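Local coordinates for FrnE protein (Deinococcus radiodurans, PDB 5CO3) that probably acts as a cytoplasmic thiol-disulfide oxidoreductase of the FrnE type, built on a DsbA-like thioredoxin fold, at residues D126-R131 and A154-D159; T109-Q114 and N144-L149; G37-R42 and A214-W219; F32-G37 and Q206-L211. One frame throughout, in Å; residues are numbered along the deposited sequence.

Contact 1: D126-R131 and A154-D159; sequences DAMKER and AEVGLD
Val-156, in the last turn of helix 146-156, meets Ala-127, Met-128 and Arg-131 of helix 125-137 in the helical part of this DsbA-like thioredoxin fold. The apolar packing is centred on the valine fork. CG2 of Val-156 lies 3.6 Å from CB of Arg-131 and 3.7 Å from CE of Met-128, while CG1 of Val-156 faces CB of Ala-127 at 4.0 Å. The Met-128 chain, bent at chi2 and chi3, crosses the valine at about a right angle and brings its SD to 3.8 Å from CD1 of Leu-158. Gly-157, with a positive phi of 102°, ends the helix in a Schellman motif just before that leucine. Both Met-128 and Leu-158 also rest on Ala-119 of helix 110-121.

The polar part is a salt bridge. Glu-155 takes the NE and NH2 side of the Arg-131 guanidinium, whose NH1 pairs with Glu-139. An alanine in place of Arg-131 would probably leave both glutamates without their cationic mate. OE1 of Glu-155 alone receives both bonds, 2.8 Å from NE and 2.8 Å from NH2 of Arg-131; it lies in the guanidinium plane, with the carboxylate turned 36° from that plane.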
loop_
_atom_site.group_PDB
_atom_site.type_symbol
_atom_site.label_atom_id
_atom_site.label_comp_id
_atom_site.label_asym_id
_atom_site.label_seq_id
_atom_site.Cartn_x
_atom_site.Cartn_y
_atom_site.Cartn_z
ATOM N N ASP A 126 -9.243 0.168 -0.416
ATOM C CA ASP A 126 -8.491 1.178 0.297
ATOM C C ASP A 126 -8.866 1.203 1.775
ATOM O O ASP A 126 -7.989 1.301 2.627
ATOM C CB ASP A 126 -8.695 2.560 -0.315
ATOM C CG ASP A 126 -7.736 3.595 0.279
ATOM O OD1 ASP A 126 -8.059 4.180 1.333
ATOM O OD2 ASP A 126 -6.643 3.791 -0.290
ATOM N N ALA A 127 -10.157 1.095 2.084
ATOM C CA ALA A 127 -10.580 1.093 3.486
ATOM C C ALA A 127 -10.038 -0.124 4.252
ATOM O O ALA A 127 -9.677 -0.013 5.416
ATOM C CB ALA A 127 -12.093 1.138 3.578
ATOM N N MET A 128 -9.993 -1.280 3.593
ATOM C CA MET A 128 -9.417 -2.478 4.212
ATOM C C MET A 128 -7.927 -2.287 4.455
ATOM O O MET A 128 -7.427 -2.629 5.527
ATOM C CB MET A 128 -9.645 -3.713 3.341
ATOM C CG MET A 128 -9.444 -5.038 4.089
ATOM S SD MET A 128 -10.671 -5.307 5.402
ATOM C CE MET A 128 -9.742 -4.940 6.875
ATOM N N LYS A 129 -7.225 -1.739 3.458
ATOM C CA LYS A 129 -5.788 -1.493 3.585
ATOM C C LYS A 129 -5.533 -0.561 4.763
ATOM O O LYS A 129 -4.696 -0.837 5.621
ATOM C CB LYS A 129 -5.207 -0.899 2.290
ATOM C CG LYS A 129 -3.756 -0.443 2.417
ATOM C CD LYS A 129 -2.786 -1.619 2.435
ATOM C CE LYS A 129 -1.347 -1.136 2.492
ATOM N NZ LYS A 129 -0.363 -2.258 2.472
ATOM N N GLU A 130 -6.277 0.538 4.797
ATOM C CA GLU A 130 -6.201 1.513 5.880
ATOM C C GLU A 130 -6.404 0.869 7.260
ATOM O O GLU A 130 -5.605 1.081 8.177
ATOM C CB GLU A 130 -7.244 2.611 5.642
ATOM C CG GLU A 130 -7.409 3.599 6.785
ATOM C CD GLU A 130 -6.292 4.629 6.830
ATOM O OE1 GLU A 130 -5.628 4.844 5.793
ATOM O OE2 GLU A 130 -6.078 5.220 7.902
ATOM N N ARG A 131 -7.466 0.071 7.387
ATOM C CA ARG A 131 -7.796 -0.595 8.645
ATOM C C ARG A 131 -6.681 -1.512 9.104
ATOM O O ARG A 131 -6.332 -1.518 10.282
ATOM C CB ARG A 131 -9.084 -1.403 8.504
ATOM C CG ARG A 131 -9.590 -1.957 9.845
ATOM C CD ARG A 131 -9.979 -0.801 10.766
ATOM N NE ARG A 131 -10.193 -1.181 12.167
ATOM C CZ ARG A 131 -9.230 -1.259 13.085
ATOM N NH1 ARG A 131 -7.956 -1.038 12.753
ATOM N NH2 ARG A 131 -9.536 -1.579 14.333
ATOM N N ALA A 154 -15.205 -6.804 9.461
ATOM C CA ALA A 154 -16.506 -6.342 9.921
ATOM C C ALA A 154 -16.505 -4.838 10.148
ATOM O O ALA A 154 -17.460 -4.145 9.767
ATOM C CB ALA A 154 -16.910 -7.067 11.190
ATOM N N GLU A 155 -15.433 -4.330 10.746
ATOM C CA GLU A 155 -15.350 -2.909 11.071
ATOM C C GLU A 155 -15.327 -2.074 9.808
ATOM O O GLU A 155 -15.756 -0.932 9.820
ATOM C CB GLU A 155 -14.125 -2.618 11.931
ATOM C CG GLU A 155 -14.171 -3.303 13.299
ATOM C CD GLU A 155 -13.017 -2.918 14.210
ATOM O OE1 GLU A 155 -12.253 -1.997 13.865
ATOM O OE2 GLU A 155 -12.888 -3.531 15.287
ATOM N N VAL A 156 -14.834 -2.655 8.721
ATOM C CA VAL A 156 -14.777 -1.970 7.432
ATOM C C VAL A 156 -16.150 -1.993 6.733
ATOM O O VAL A 156 -16.415 -1.198 5.833
ATOM C CB VAL A 156 -13.654 -2.600 6.563
ATOM C CG1 VAL A 156 -13.747 -2.204 5.097
ATOM C CG2 VAL A 156 -12.279 -2.229 7.147
ATOM N N GLY A 157 -17.041 -2.873 7.191
ATOM C CA GLY A 157 -18.386 -2.953 6.656
ATOM C C GLY A 157 -18.590 -4.107 5.692
ATOM O O GLY A 157 -19.580 -4.166 4.966
ATOM N N LEU A 158 -17.642 -5.035 5.685
ATOM C CA LEU A 158 -17.740 -6.215 4.845
ATOM C C LEU A 158 -18.611 -7.287 5.494
ATOM O O LEU A 158 -18.920 -7.223 6.685
ATOM C CB LEU A 158 -16.345 -6.781 4.559
ATOM C CG LEU A 158 -15.364 -5.796 3.920
ATOM C CD1 LEU A 158 -13.966 -6.403 3.818
ATOM C CD2 LEU A 158 -15.855 -5.328 2.550
ATOM N N ASP A 159 -19.021 -8.257 4.687
ATOM C CA ASP A 159 -19.643 -9.474 5.189
ATOM C C ASP A 159 -18.596 -10.289 5.944
ATOM O O ASP A 159 -17.766 -10.958 5.326
ATOM C CB ASP A 159 -20.231 -10.275 4.031
ATOM C CG ASP A 159 -21.041 -11.483 4.489
ATOM O OD1 ASP A 159 -20.697 -12.141 5.495
ATOM O OD2 ASP A 159 -22.038 -11.787 3.808
#

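Contact 2: T109-Q114 and N144-L149; sequences TFLAHQ and NDLDTL
Near the N-terminal ends of helices 110-121 and 146-156, in the helical part of the DsbA-like fold, Leu-111 packs against Asn-144, Leu-146 and Leu-149. CB of Leu-111 meets CD1 of Leu-149 at 3.7 Å, and further out CD1 of Leu-111 lies 4.1 Å from CD2 of Leu-146. The second methyl of Leu-149, CD2, turns to Ala-112 and comes within 4.1 Å of its CB. Leu-149 also touches Leu-132 of helix 125-137 and Leu-167 of helix 160-169, so an alanine here would probably open a gap among three neighbouring helices.

Asn-144 has CG anti to the backbone N (chi1 175°), which sends its amide to the start of the other helix. There a water accepts from ND2 of Asn-144 at 2.8 Å and from the backbone N of Leu-111 at 3.0 Å. Helix 146-156 has its own cap: OD2 of Asp-145 accepts from N of Thr-148 at 3.1 Å and from OG1 of Thr-148 at 2.9 Å.

The join is thus apolar at its leucines and watery at one margin, where the bridging water serves a first-turn N-H that the helix itself cannot pair and links it to the facing amide.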
loop_
_atom_site.group_PDB
_atom_site.type_symbol
_atom_site.label_atom_id
_atom_site.label_comp_id
_atom_site.label_asym_id
_atom_site.label_seq_id
_atom_site.Cartn_x
_atom_site.Cartn_y
_atom_site.Cartn_z
ATOM N N THR A 109 2.068 -11.500 6.814
ATOM C CA THR A 109 0.954 -10.676 6.303
ATOM C C THR A 109 0.202 -11.254 5.094
ATOM O O THR A 109 -0.640 -10.572 4.506
ATOM C CB THR A 109 1.441 -9.250 5.920
ATOM O OG1 THR A 109 2.491 -9.327 4.945
ATOM C CG2 THR A 109 1.953 -8.524 7.161
ATOM N N PHE A 110 0.478 -12.515 4.746
ATOM C CA PHE A 110 -0.110 -13.134 3.551
ATOM C C PHE A 110 -1.644 -13.115 3.591
ATOM O O PHE A 110 -2.297 -12.685 2.623
ATOM C CB PHE A 110 0.406 -14.574 3.401
ATOM C CG PHE A 110 0.026 -15.249 2.099
ATOM C CD1 PHE A 110 0.186 -14.603 0.883
ATOM C CD2 PHE A 110 -0.431 -16.565 2.096
ATOM C CE1 PHE A 110 -0.147 -15.237 -0.310
ATOM C CE2 PHE A 110 -0.757 -17.203 0.900
ATOM C CZ PHE A 110 -0.608 -16.544 -0.301
ATOM N N LEU A 111 -2.208 -13.545 4.717
ATOM C CA LEU A 111 -3.657 -13.624 4.883
ATOM C C LEU A 111 -4.288 -12.233 4.886
ATOM O O LEU A 111 -5.371 -12.041 4.334
ATOM C CB LEU A 111 -4.020 -14.365 6.174
ATOM C CG LEU A 111 -3.905 -15.886 6.165
ATOM C CD1 LEU A 111 -4.006 -16.439 7.583
ATOM C CD2 LEU A 111 -4.979 -16.486 5.254
ATOM N N ALA A 112 -3.612 -11.273 5.513
ATOM C CA ALA A 112 -4.058 -9.889 5.510
ATOM C C ALA A 112 -4.125 -9.358 4.085
ATOM O O ALA A 112 -5.087 -8.691 3.719
ATOM C CB ALA A 112 -3.126 -9.049 6.351
ATOM N N HIS A 113 -3.117 -9.664 3.272
ATOM C CA HIS A 113 -3.140 -9.232 1.876
ATOM C C HIS A 113 -4.295 -9.882 1.129
ATOM O O HIS A 113 -4.907 -9.257 0.260
ATOM C CB HIS A 113 -1.808 -9.536 1.185
ATOM C CG HIS A 113 -0.730 -8.552 1.526
ATOM N ND1 HIS A 113 -0.737 -7.251 1.061
ATOM C CD2 HIS A 113 0.385 -8.675 2.283
ATOM C CE1 HIS A 113 0.324 -6.618 1.527
ATOM N NE2 HIS A 113 1.024 -7.461 2.266
ATOM N N GLN A 114 -4.603 -11.134 1.473
ATOM C CA GLN A 114 -5.753 -11.807 0.879
ATOM C C GLN A 114 -7.059 -11.085 1.215
ATOM O O GLN A 114 -7.946 -10.950 0.364
ATOM C CB GLN A 114 -5.832 -13.264 1.347
ATOM C CG GLN A 114 -4.858 -14.183 0.626
ATOM C CD GLN A 114 -4.912 -15.624 1.140
ATOM O OE1 GLN A 114 -5.965 -16.262 1.113
ATOM N NE2 GLN A 114 -3.780 -16.130 1.624
ATOM N N ASN A 144 -2.077 -11.905 11.299
ATOM C CA ASN A 144 -2.056 -13.290 10.820
ATOM C C ASN A 144 -3.203 -14.085 11.431
ATOM O O ASN A 144 -3.509 -15.184 10.995
ATOM C CB ASN A 144 -0.722 -13.961 11.170
ATOM C CG ASN A 144 -0.689 -15.436 10.792
ATOM O OD1 ASN A 144 -0.781 -16.328 11.644
ATOM N ND2 ASN A 144 -0.573 -15.699 9.504
ATOM N N ASP A 145 -3.829 -13.519 12.457
ATOM C CA ASP A 145 -4.864 -14.228 13.212
ATOM C C ASP A 145 -6.250 -14.110 12.558
ATOM O O ASP A 145 -6.706 -13.006 12.271
ATOM C CB ASP A 145 -4.907 -13.699 14.642
ATOM C CG ASP A 145 -5.959 -14.390 15.482
ATOM O OD1 ASP A 145 -5.778 -15.583 15.798
ATOM O OD2 ASP A 145 -6.962 -13.733 15.831
ATOM N N LEU A 146 -6.922 -15.242 12.334
ATOM C CA LEU A 146 -8.184 -15.214 11.579
ATOM C C LEU A 146 -9.307 -14.450 12.296
ATOM O O LEU A 146 -10.040 -13.690 11.659
ATOM C CB LEU A 146 -8.643 -16.631 11.244
ATOM C CG LEU A 146 -7.806 -17.312 10.160
ATOM C CD1 LEU A 146 -8.195 -18.783 9.998
ATOM C CD2 LEU A 146 -7.953 -16.567 8.846
ATOM N N ASP A 147 -9.451 -14.656 13.601
ATOM C CA ASP A 147 -10.413 -13.891 14.402
ATOM C C ASP A 147 -10.210 -12.393 14.182
ATOM O O ASP A 147 -11.149 -11.649 13.900
ATOM C CB ASP A 147 -10.249 -14.199 15.893
ATOM C CG ASP A 147 -11.069 -15.389 16.358
ATOM O OD1 ASP A 147 -11.403 -16.291 15.552
ATOM O OD2 ASP A 147 -11.365 -15.411 17.567
ATOM N N THR A 148 -8.963 -11.971 14.329
ATOM C CA THR A 148 -8.599 -10.572 14.167
ATOM C C THR A 148 -8.972 -10.068 12.777
ATOM O O THR A 148 -9.590 -9.006 12.654
ATOM C CB THR A 148 -7.103 -10.381 14.425
ATOM O OG1 THR A 148 -6.807 -10.824 15.757
ATOM C CG2 THR A 148 -6.718 -8.915 14.285
ATOM N N LEU A 149 -8.627 -10.831 11.740
ATOM C CA LEU A 149 -8.912 -10.410 10.368
ATOM C C LEU A 149 -10.418 -10.309 10.095
ATOM O O LEU A 149 -10.874 -9.377 9.420
ATOM C CB LEU A 149 -8.256 -11.365 9.364
ATOM C CG LEU A 149 -6.730 -11.278 9.294
ATOM C CD1 LEU A 149 -6.157 -12.337 8.372
ATOM C CD2 LEU A 149 -6.282 -9.865 8.829
HETATM O O HOH W 1 -0.447 -14.964 6.755
#

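Contact 3: G37-R42 and A214-W219; sequences GQFPQR and ALSQVW
Phe-39 and Gln-41 carry the contact from the turn after helix 23-38 to helix 208-222, each through a ring face. CB of Leu-215 stands over the centre of the Phe-39 ring, 3.9 Å from the centroid and only 4° off the normal, a CH-pi contact. The opposite face of that ring is covered by the backbone N of Gln-41, and at its edge, in plane, CB of Trp-219 lies 4.0 Å from CZ of Phe-39. The next pair reverses the roles. The Gln-41 chain bends at chi2 and lays its CG over the six-membered ring of Trp-219, 3.5 Å from the centroid and 16° off the normal; beyond it, the Gln-41 amide stacks with its plane 21° from that of the indole.

Outside this shell, a type I turn from Phe-39 to Arg-42 sets the two residues, closed by N of Arg-42 bonding to O of Phe-39 at 3.0 Å. Arg-42 reaches back to the helix end, where its NH2 bonds to O of Gly-37 at 2.9 Å from above the carbonyl plane. On the other side, Trp-219 also stacks with His-223, while Phe-39 and Trp-219 both touch Ile-12 of strand 12-18.

Cohesion across this joint therefore comes from dispersion and C-H groups directed at aromatic faces, while the two bonds from Arg-42, to Phe-39 and Gly-37, stay on the turn's own side and hold its shape.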
loop_
_atom_site.group_PDB
_atom_site.type_symbol
_atom_site.label_atom_id
_atom_site.label_comp_id
_atom_site.label_asym_id
_atom_site.label_seq_id
_atom_site.Cartn_x
_atom_site.Cartn_y
_atom_site.Cartn_z
ATOM N N GLY A 37 -5.522 15.158 -2.619
ATOM C CA GLY A 37 -6.321 16.282 -2.166
ATOM C C GLY A 37 -5.988 17.594 -2.858
ATOM O O GLY A 37 -6.879 18.404 -3.105
ATOM N N GLN A 38 -4.714 17.813 -3.180
ATOM C CA GLN A 38 -4.306 19.051 -3.864
ATOM C C GLN A 38 -4.440 18.973 -5.389
ATOM O O GLN A 38 -4.224 19.958 -6.100
ATOM C CB GLN A 38 -2.864 19.393 -3.497
ATOM C CG GLN A 38 -2.626 19.502 -2.006
ATOM C CD GLN A 38 -1.156 19.602 -1.662
ATOM O OE1 GLN A 38 -0.426 20.415 -2.239
ATOM N NE2 GLN A 38 -0.706 18.768 -0.716
ATOM N N PHE A 39 -4.791 17.797 -5.892
ATOM C CA PHE A 39 -4.829 17.552 -7.328
ATOM C C PHE A 39 -6.217 17.820 -7.912
ATOM O O PHE A 39 -7.182 17.122 -7.585
ATOM C CB PHE A 39 -4.391 16.111 -7.603
ATOM C CG PHE A 39 -4.378 15.744 -9.058
ATOM C CD1 PHE A 39 -3.680 16.511 -9.980
ATOM C CD2 PHE A 39 -5.046 14.613 -9.502
ATOM C CE1 PHE A 39 -3.656 16.160 -11.316
ATOM C CE2 PHE A 39 -5.028 14.259 -10.839
ATOM C CZ PHE A 39 -4.331 15.037 -11.750
ATOM N N PRO A 40 -6.326 18.843 -8.775
ATOM C CA PRO A 40 -7.638 19.272 -9.265
ATOM C C PRO A 40 -8.440 18.154 -9.917
ATOM O O PRO A 40 -9.658 18.116 -9.753
ATOM C CB PRO A 40 -7.288 20.360 -10.287
ATOM C CG PRO A 40 -6.004 20.900 -9.816
ATOM C CD PRO A 40 -5.248 19.728 -9.241
ATOM N N GLN A 41 -7.772 17.250 -10.625
ATOM C CA GLN A 41 -8.480 16.181 -11.326
ATOM C C GLN A 41 -8.526 14.888 -10.503
ATOM O O GLN A 41 -8.583 13.796 -11.063
ATOM C CB GLN A 41 -7.833 15.922 -12.689
ATOM C CG GLN A 41 -8.000 17.088 -13.672
ATOM C CD GLN A 41 -7.070 18.260 -13.387
ATOM O OE1 GLN A 41 -6.079 18.126 -12.669
ATOM N NE2 GLN A 41 -7.391 19.416 -13.951
ATOM N N ARG A 42 -8.539 15.027 -9.180
ATOM C CA ARG A 42 -8.491 13.875 -8.268
ATOM C C ARG A 42 -9.585 12.837 -8.538
ATOM O O ARG A 42 -9.380 11.657 -8.306
ATOM C CB ARG A 42 -8.589 14.354 -6.817
ATOM C CG ARG A 42 -9.949 14.947 -6.449
ATOM C CD ARG A 42 -9.946 15.613 -5.077
ATOM N NE ARG A 42 -9.103 16.799 -5.038
ATOM C CZ ARG A 42 -9.497 18.022 -5.395
ATOM N NH1 ARG A 42 -10.734 18.239 -5.826
ATOM N NH2 ARG A 42 -8.648 19.036 -5.324
ATOM N N ALA A 214 3.856 14.239 -10.122
ATOM C CA ALA A 214 3.693 13.089 -11.003
ATOM C C ALA A 214 2.268 13.002 -11.550
ATOM O O ALA A 214 2.068 12.815 -12.747
ATOM C CB ALA A 214 4.059 11.806 -10.263
ATOM N N LEU A 215 1.282 13.124 -10.663
ATOM C CA LEU A 215 -0.117 13.170 -11.081
ATOM C C LEU A 215 -0.324 14.238 -12.151
ATOM O O LEU A 215 -0.929 13.978 -13.199
ATOM C CB LEU A 215 -1.020 13.449 -9.880
ATOM C CG LEU A 215 -1.186 12.302 -8.875
ATOM C CD1 LEU A 215 -1.902 12.805 -7.646
ATOM C CD2 LEU A 215 -1.942 11.139 -9.520
ATOM N N SER A 216 0.206 15.430 -11.878
ATOM C CA SER A 216 0.070 16.584 -12.758
ATOM C C SER A 216 0.765 16.364 -14.094
ATOM O O SER A 216 0.257 16.774 -15.138
ATOM C CB SER A 216 0.647 17.842 -12.095
ATOM O OG SER A 216 0.062 18.070 -10.826
ATOM N N GLN A 217 1.936 15.736 -14.059
ATOM C CA GLN A 217 2.671 15.474 -15.286
ATOM C C GLN A 217 1.900 14.480 -16.145
ATOM O O GLN A 217 1.775 14.655 -17.353
ATOM C CB GLN A 217 4.075 14.943 -14.990
ATOM C CG GLN A 217 4.835 14.491 -16.230
ATOM C CD GLN A 217 6.295 14.177 -15.954
ATOM O OE1 GLN A 217 6.856 14.603 -14.942
ATOM N NE2 GLN A 217 6.918 13.430 -16.857
ATOM N N VAL A 218 1.370 13.440 -15.512
ATOM C CA VAL A 218 0.637 12.421 -16.250
ATOM C C VAL A 218 -0.626 12.999 -16.873
ATOM O O VAL A 218 -0.897 12.758 -18.047
ATOM C CB VAL A 218 0.274 11.224 -15.357
ATOM C CG1 VAL A 218 -0.686 10.292 -16.081
ATOM C CG2 VAL A 218 1.531 10.490 -14.948
ATOM N N TRP A 219 -1.385 13.781 -16.107
ATOM C CA TRP A 219 -2.583 14.428 -16.655
ATOM C C TRP A 219 -2.238 15.312 -17.855
ATOM O O TRP A 219 -2.930 15.297 -18.880
ATOM C CB TRP A 219 -3.293 15.265 -15.589
ATOM C CG TRP A 219 -4.538 15.909 -16.106
ATOM C CD1 TRP A 219 -4.662 17.176 -16.602
ATOM C CD2 TRP A 219 -5.837 15.315 -16.200
ATOM N NE1 TRP A 219 -5.956 17.407 -16.991
ATOM C CE2 TRP A 219 -6.698 16.279 -16.760
ATOM C CE3 TRP A 219 -6.357 14.061 -15.863
ATOM C CZ2 TRP A 219 -8.049 16.034 -16.988
ATOM C CZ3 TRP A 219 -7.698 13.815 -16.090
ATOM C CH2 TRP A 219 -8.531 14.798 -16.645
#

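Contact 4: F32-G37 and Q206-L211; sequences FESALG and QAPETL
Helices 23-38 and 208-222 come close where Ala-35 faces Pro-208, their CA atoms 4.6 Å apart, a nearness that the small alanine side chain permits. CB of Ala-35 points toward the other helix and lies 3.4 Å from the carbonyl O of Pro-208; one turn further along that helix it meets CB of Leu-211 at 3.8 Å. Leu-211 has CG anti to the carbonyl carbon (chi1 -71°), and its CD1 reaches across to the backbone of the first helix, 3.6 Å from CA of Phe-32. The same methyl is 3.9 Å from CB of Phe-32 and lies at the edge of the phenyl ring, near its plane; the bond from CA to CB of Phe-32 points away from helix 208-222, even though CB itself touches this methyl. At the other margin, CB of Ser-34 rests 4.0 Å from CG of Pro-208, so Ser-34 packs on the proline ring while Ala-35 lies chiefly against the proline carbonyl.

Pro-208 opens its helix directly after the N-cap residue Ala-207. Its ring nitrogen has no hydrogen to donate, which costs nothing in a first turn, and the ring is left as an apolar surface for the facing helix. The turn is closed by N of Leu-211 bonding to O of Ala-207 at 3.2 Å.

Helix 23-38, which starts at the thioredoxin-type CxxC pair Cys-22 and Cys-25, is thereby flanked by helix 208-222 along its second half, while Phe-32 and Leu-36 lean on Val-47 and Val-45 of strand 45-51, an outermost strand of the four-stranded sheet.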
loop_
_atom_site.group_PDB
_atom_site.type_symbol
_atom_site.label_atom_id
_atom_site.label_comp_id
_atom_site.label_asym_id
_atom_site.label_seq_id
_atom_site.Cartn_x
_atom_site.Cartn_y
_atom_site.Cartn_z
ATOM N N PHE A 32 0.446 10.361 -0.147
ATOM C CA PHE A 32 -0.263 10.254 -1.413
ATOM C C PHE A 32 -1.664 10.874 -1.303
ATOM O O PHE A 32 -2.132 11.553 -2.224
ATOM C CB PHE A 32 -0.369 8.795 -1.874
ATOM C CG PHE A 32 -1.230 8.628 -3.102
ATOM C CD1 PHE A 32 -0.753 9.000 -4.348
ATOM C CD2 PHE A 32 -2.522 8.136 -3.002
ATOM C CE1 PHE A 32 -1.548 8.873 -5.483
ATOM C CE2 PHE A 32 -3.320 8.006 -4.127
ATOM C CZ PHE A 32 -2.832 8.376 -5.374
ATOM N N GLU A 33 -2.327 10.640 -0.172
ATOM C CA GLU A 33 -3.664 11.191 0.047
ATOM C C GLU A 33 -3.615 12.726 0.104
ATOM O O GLU A 33 -4.518 13.397 -0.414
ATOM C CB GLU A 33 -4.286 10.580 1.311
ATOM C CG GLU A 33 -4.840 9.184 1.047
ATOM C CD GLU A 33 -5.129 8.384 2.302
ATOM O OE1 GLU A 33 -4.836 8.866 3.416
ATOM O OE2 GLU A 33 -5.648 7.253 2.163
ATOM N N SER A 34 -2.551 13.287 0.680
ATOM C CA SER A 34 -2.346 14.745 0.663
ATOM C C SER A 34 -2.186 15.255 -0.771
ATOM O O SER A 34 -2.768 16.283 -1.150
ATOM C CB SER A 34 -1.122 15.135 1.504
ATOM O OG SER A 34 -0.862 16.538 1.474
ATOM N N ALA A 35 -1.394 14.547 -1.571
ATOM C CA ALA A 35 -1.164 14.946 -2.963
ATOM C C ALA A 35 -2.466 14.928 -3.766
ATOM O O ALA A 35 -2.750 15.830 -4.561
ATOM C CB ALA A 35 -0.130 14.025 -3.611
ATOM N N LEU A 36 -3.246 13.875 -3.549
ATOM C CA LEU A 36 -4.514 13.661 -4.235
ATOM C C LEU A 36 -5.497 14.784 -3.894
ATOM O O LEU A 36 -6.186 15.328 -4.768
ATOM C CB LEU A 36 -5.068 12.283 -3.845
ATOM C CG LEU A 36 -6.244 11.719 -4.642
ATOM C CD1 LEU A 36 -5.969 11.760 -6.141
ATOM C CD2 LEU A 36 -6.532 10.287 -4.191
ATOM N N GLY A 37 -5.522 15.158 -2.619
ATOM C CA GLY A 37 -6.321 16.282 -2.166
ATOM C C GLY A 37 -5.988 17.594 -2.858
ATOM O O GLY A 37 -6.879 18.404 -3.105
ATOM N N GLN A 206 7.549 9.242 -0.793
ATOM C CA GLN A 206 8.023 10.566 -1.165
ATOM C C GLN A 206 7.052 11.678 -0.774
ATOM O O GLN A 206 5.889 11.428 -0.449
ATOM C CB GLN A 206 8.310 10.613 -2.669
ATOM C CG GLN A 206 9.321 9.572 -3.095
ATOM C CD GLN A 206 10.343 10.081 -4.095
ATOM O OE1 GLN A 206 10.507 11.290 -4.295
ATOM N NE2 GLN A 206 11.045 9.150 -4.729
ATOM N N ALA A 207 7.554 12.909 -0.813
ATOM C CA ALA A 207 6.779 14.086 -0.434
ATOM C C ALA A 207 5.508 14.204 -1.265
ATOM O O ALA A 207 5.483 13.784 -2.423
ATOM C CB ALA A 207 7.630 15.356 -0.588
ATOM N N PRO A 208 4.440 14.759 -0.667
ATOM C CA PRO A 208 3.212 14.984 -1.430
ATOM C C PRO A 208 3.488 15.799 -2.699
ATOM O O PRO A 208 2.918 15.485 -3.740
ATOM C CB PRO A 208 2.328 15.773 -0.458
ATOM C CG PRO A 208 2.827 15.423 0.881
ATOM C CD PRO A 208 4.299 15.168 0.742
ATOM N N GLU A 209 4.371 16.793 -2.604
ATOM C CA GLU A 209 4.711 17.642 -3.748
ATOM C C GLU A 209 5.187 16.806 -4.933
ATOM O O GLU A 209 4.822 17.074 -6.070
ATOM C CB GLU A 209 5.786 18.670 -3.361
ATOM C CG GLU A 209 5.315 19.740 -2.377
ATOM C CD GLU A 209 5.299 19.277 -0.923
ATOM O OE1 GLU A 209 5.736 18.139 -0.637
ATOM O OE2 GLU A 209 4.843 20.063 -0.064
ATOM N N THR A 210 6.002 15.795 -4.648
ATOM C CA THR A 210 6.522 14.883 -5.664
ATOM C C THR A 210 5.422 14.042 -6.323
ATOM O O THR A 210 5.352 13.932 -7.551
ATOM C CB THR A 210 7.580 13.937 -5.052
ATOM O OG1 THR A 210 8.674 14.713 -4.548
ATOM C CG2 THR A 210 8.101 12.959 -6.086
ATOM N N LEU A 211 4.565 13.450 -5.501
ATOM C CA LEU A 211 3.432 12.684 -6.007
ATOM C C LEU A 211 2.420 13.575 -6.746
ATOM O O LEU A 211 1.884 13.176 -7.779
ATOM C CB LEU A 211 2.757 11.928 -4.853
ATOM C CG LEU A 211 3.576 10.759 -4.297
ATOM C CD1 LEU A 211 3.033 10.319 -2.947
ATOM C CD2 LEU A 211 3.583 9.596 -5.294
#

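In the fold
The four contacts fall into two groups. Contacts 3 and 4, centres 9 Å apart, share Gly-37 and join the same two helices, 23-38 and 208-222, which pack beside the four-stranded sheet; they tie the start of the thioredoxin-like part to its end. Contacts 1 and 2, centres 12 Å apart, both use helix 146-156, set against the successive helices 125-137 and 110-121. In chain order this helical pair is nested within the loops closed by contacts 3 and 4, as expected for a DsbA-like helical insertion into a thioredoxin fold. Contacts 2 and 3 lie about 33 Å apart between centres, on opposite sides of the chain's centre.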